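Local coordinates for protein short Chain Dehydrogenase yciK (Salmonella enterica subsp. enterica serovar Typhimurium, PDB 3IAH) that probably acts as an NADP-dependent oxidoreductase of the short-chain dehydrogenase family, perhaps as an oxoacyl-(acyl carrier protein) reductase, at residues Ser149-Ser154 against Leu229-Asp234. Residues are numbered along the deposited sequence; the frame is centred on the assembly and turned at random.
Sequences SLVFTS and LWLMGD. With NAP (NADP nicotinamide-adenine-dinucleotide phosphate), chain C.
The flat group at the centre of this contact is the carbonyl of Leu231, which Ser149 meets from above its plane. Ser149 OG donates a hydrogen bond to Leu231 O at 2.7 Å, lying 35° out of that plane. The C=O...OG angle is 144°. Having OG anti to the backbone N (chi1 -177°) carries the hydroxyl out to the carbonyl of Leu231. Ser236 OG and Arg192 NH1 add weak hydrogen bonds to the same oxygen, so this buried acceptor has several donors around it.

Apolar packing follows beside the polar bond. Val151 divides its two methyls: CG1 lies 4.0 Å from CD1 of Leu231, while CG2 lies 3.9 Å from CE of Met232, a selenomethionine. The Met232 chain is bent at chi2, which brings SE over Ser149, 3.9 Å from Ser149 CB, and passes CE on to the valine. From the strands flanking 149-153, Leu100 also touches Val151 and Met232, and Ile196 touches Val151 and Leu231. On the other face of the sheet, the ring of Phe152 packs against helix 166-186, evidence that the strand is covered on both sides.

Further along the strand, Thr153 CG2 comes within 3.5 Å of the NADP ribose atom O4D, and Ser154 O within 3.1 Å of nicotinamide atom C6N. Leu231 and Met232 are thus packed on the first half of a strand whose C-terminal end meets the cofactor, an inner strand of the seven-stranded parallel sheet, order 3-2-1-4-5-6-7, of the Rossmann fold of short-chain dehydrogenases.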
loop_
_atom_site.group_PDB
_atom_site.type_symbol
_atom_site.label_atom_id
_atom_site.label_comp_id
_atom_site.label_asym_id
_atom_site.label_seq_id
_atom_site.Cartn_x
_atom_site.Cartn_y
_atom_site.Cartn_z
ATOM N N SER A 149 14.447 10.491 14.268
ATOM C CA SER A 149 13.066 10.050 14.333
ATOM C C SER A 149 12.389 10.329 12.981
ATOM O O SER A 149 12.289 11.481 12.543
ATOM C CB SER A 149 12.331 10.742 15.474
ATOM O OG SER A 149 11.003 10.267 15.594
ATOM N N LEU A 150 11.962 9.255 12.321
ATOM C CA LEU A 150 11.270 9.318 11.032
ATOM C C LEU A 150 9.804 8.975 11.306
ATOM O O LEU A 150 9.498 7.912 11.853
ATOM C CB LEU A 150 11.905 8.338 10.052
ATOM C CG LEU A 150 11.270 8.186 8.667
ATOM C CD1 LEU A 150 11.100 9.528 7.895
ATOM C CD2 LEU A 150 12.105 7.160 7.860
ATOM N N VAL A 151 8.900 9.857 10.905
ATOM C CA VAL A 151 7.490 9.665 11.158
ATOM C C VAL A 151 6.662 9.788 9.893
ATOM O O VAL A 151 6.772 10.777 9.166
ATOM C CB VAL A 151 6.995 10.745 12.175
ATOM C CG1 VAL A 151 5.510 10.573 12.545
ATOM C CG2 VAL A 151 7.864 10.734 13.427
ATOM N N PHE A 152 5.858 8.765 9.625
ATOM C CA PHE A 152 4.917 8.749 8.499
ATOM C C PHE A 152 3.514 9.055 9.041
ATOM O O PHE A 152 3.251 8.917 10.256
ATOM C CB PHE A 152 4.911 7.396 7.793
ATOM C CG PHE A 152 6.195 7.083 7.109
ATOM C CD1 PHE A 152 6.394 7.473 5.804
ATOM C CD2 PHE A 152 7.211 6.401 7.769
ATOM C CE1 PHE A 152 7.599 7.195 5.144
ATOM C CE2 PHE A 152 8.406 6.114 7.127
ATOM C CZ PHE A 152 8.604 6.523 5.799
ATOM N N THR A 153 2.604 9.464 8.171
ATOM C CA THR A 153 1.244 9.786 8.623
ATOM C C THR A 153 0.262 8.808 7.997
ATOM O O THR A 153 0.173 8.702 6.779
ATOM C CB THR A 153 0.832 11.232 8.298
ATOM O OG1 THR A 153 1.829 12.142 8.752
ATOM C CG2 THR A 153 -0.506 11.583 8.987
ATOM N N SER A 154 -0.459 8.089 8.851
ATOM C CA SER A 154 -1.437 7.119 8.414
ATOM C C SER A 154 -2.849 7.685 8.580
ATOM O O SER A 154 -3.044 8.900 8.536
ATOM C CB SER A 154 -1.257 5.809 9.185
ATOM O OG SER A 154 -2.061 4.802 8.607
ATOM N N LEU A 229 5.025 16.099 19.322
ATOM C CA LEU A 229 6.204 16.492 20.108
ATOM C C LEU A 229 6.872 15.258 20.694
ATOM O O LEU A 229 8.098 15.102 20.604
ATOM C CB LEU A 229 5.817 17.440 21.239
ATOM C CG LEU A 229 5.424 18.856 20.811
ATOM C CD1 LEU A 229 4.634 19.579 21.890
ATOM C CD2 LEU A 229 6.688 19.622 20.413
ATOM N N TRP A 230 6.063 14.380 21.285
ATOM C CA TRP A 230 6.569 13.150 21.890
ATOM C C TRP A 230 7.438 12.328 20.950
ATOM O O TRP A 230 8.527 11.893 21.333
ATOM C CB TRP A 230 5.410 12.286 22.431
ATOM C CG TRP A 230 5.869 11.043 23.159
ATOM C CD1 TRP A 230 6.366 10.971 24.429
ATOM C CD2 TRP A 230 5.844 9.702 22.663
ATOM N NE1 TRP A 230 6.668 9.664 24.748
ATOM C CE2 TRP A 230 6.356 8.867 23.680
ATOM C CE3 TRP A 230 5.448 9.124 21.452
ATOM C CZ2 TRP A 230 6.477 7.487 23.522
ATOM C CZ3 TRP A 230 5.573 7.745 21.296
ATOM C CH2 TRP A 230 6.078 6.949 22.327
ATOM N N LEU A 231 6.963 12.120 19.727
ATOM C CA LEU A 231 7.707 11.339 18.732
ATOM C C LEU A 231 9.032 11.951 18.272
ATOM O O LEU A 231 9.902 11.222 17.830
ATOM C CB LEU A 231 6.839 11.007 17.516
ATOM C CG LEU A 231 5.918 9.807 17.658
ATOM C CD1 LEU A 231 5.070 9.664 16.402
ATOM C CD2 LEU A 231 6.770 8.530 17.895
HETATM N N MSE A 232 9.174 13.271 18.378
HETATM C CA MSE A 232 10.415 13.958 17.989
HETATM C C MSE A 232 11.409 14.156 19.151
HETATM O O MSE A 232 12.609 14.361 18.915
HETATM C CB MSE A 232 10.099 15.311 17.346
HETATM C CG MSE A 232 9.404 15.219 16.011
HETATM SE SE MSE A 232 10.450 14.110 14.766
HETATM C CE MSE A 232 9.323 14.298 13.209
ATOM N N GLY A 233 10.922 14.097 20.392
ATOM C CA GLY A 233 11.778 14.275 21.576
ATOM C C GLY A 233 12.375 12.974 22.104
ATOM O O GLY A 233 11.980 11.866 21.694
ATOM N N ASP A 234 13.304 13.107 23.050
ATOM C CA ASP A 234 13.999 11.942 23.630
ATOM C C ASP A 234 13.147 10.914 24.377
ATOM O O ASP A 234 13.586 9.790 24.594
ATOM C CB ASP A 234 15.141 12.397 24.546
ATOM C CG ASP A 234 16.273 13.058 23.784
ATOM O OD1 ASP A 234 16.257 13.053 22.534
ATOM O OD2 ASP A 234 17.199 13.584 24.432
HETATM P PA NAP C . -4.260 19.393 4.441
HETATM O O1A NAP C . -4.792 20.509 5.223
HETATM O O2A NAP C . -4.823 19.249 3.087
HETATM O O5B NAP C . -2.701 19.500 4.209
HETATM C C5B NAP C . -2.053 18.658 3.299
HETATM C C4B NAP C . -0.632 19.184 3.153
HETATM O O4B NAP C . -0.008 18.298 2.247
HETATM C C3B NAP C . -0.568 20.590 2.570
HETATM O O3B NAP C . 0.513 21.348 3.065
HETATM C C2B NAP C . -0.373 20.283 1.115
HETATM O O2B NAP C . 0.152 21.355 0.362
HETATM C C1B NAP C . 0.535 19.040 1.208
HETATM N N9A NAP C . 0.485 18.469 -0.127
HETATM C C8A NAP C . -0.578 17.945 -0.804
HETATM N N7A NAP C . -0.144 17.591 -2.033
HETATM C C5A NAP C . 1.168 17.900 -2.133
HETATM C C6A NAP C . 2.095 17.772 -3.154
HETATM N N6A NAP C . 1.730 17.248 -4.326
HETATM N N1A NAP C . 3.403 18.186 -2.942
HETATM C C2A NAP C . 3.783 18.742 -1.735
HETATM N N3A NAP C . 2.854 18.874 -0.720
HETATM C C4A NAP C . 1.568 18.461 -0.939
HETATM O O3 NAP C . -4.443 17.992 5.163
HETATM P PN NAP C . -4.236 17.527 6.643
HETATM O O1N NAP C . -3.409 18.537 7.361
HETATM O O2N NAP C . -5.530 17.046 7.156
HETATM O O5D NAP C . -3.374 16.215 6.355
HETATM C C5D NAP C . -2.090 16.029 6.887
HETATM C C4D NAP C . -1.842 14.538 6.920
HETATM O O4D NAP C . -2.728 13.995 7.859
HETATM C C3D NAP C . -2.094 13.788 5.612
HETATM O O3D NAP C . -1.064 12.814 5.406
HETATM C C2D NAP C . -3.433 13.109 5.850
HETATM O O2D NAP C . -3.590 11.940 5.100
HETATM C C1D NAP C . -3.361 12.828 7.306
HETATM N N1N NAP C . -4.628 12.625 8.036
HETATM C C2N NAP C . -5.455 13.702 8.254
HETATM C C3N NAP C . -6.647 13.513 8.939
HETATM C C7N NAP C . -7.577 14.686 9.213
HETATM O O7N NAP C . -8.742 14.355 9.871
HETATM N N7N NAP C . -7.258 15.931 8.848
HETATM C C4N NAP C . -6.979 12.231 9.393
HETATM C C5N NAP C . -6.121 11.140 9.158
HETATM C C6N NAP C . -4.948 11.367 8.470
HETATM P P2B NAP C . -0.698 22.696 -0.066
HETATM O O1X NAP C . -0.021 23.318 -1.228
HETATM O O2X NAP C . -2.096 22.338 -0.484
HETATM O O3X NAP C . -0.723 23.714 1.035
#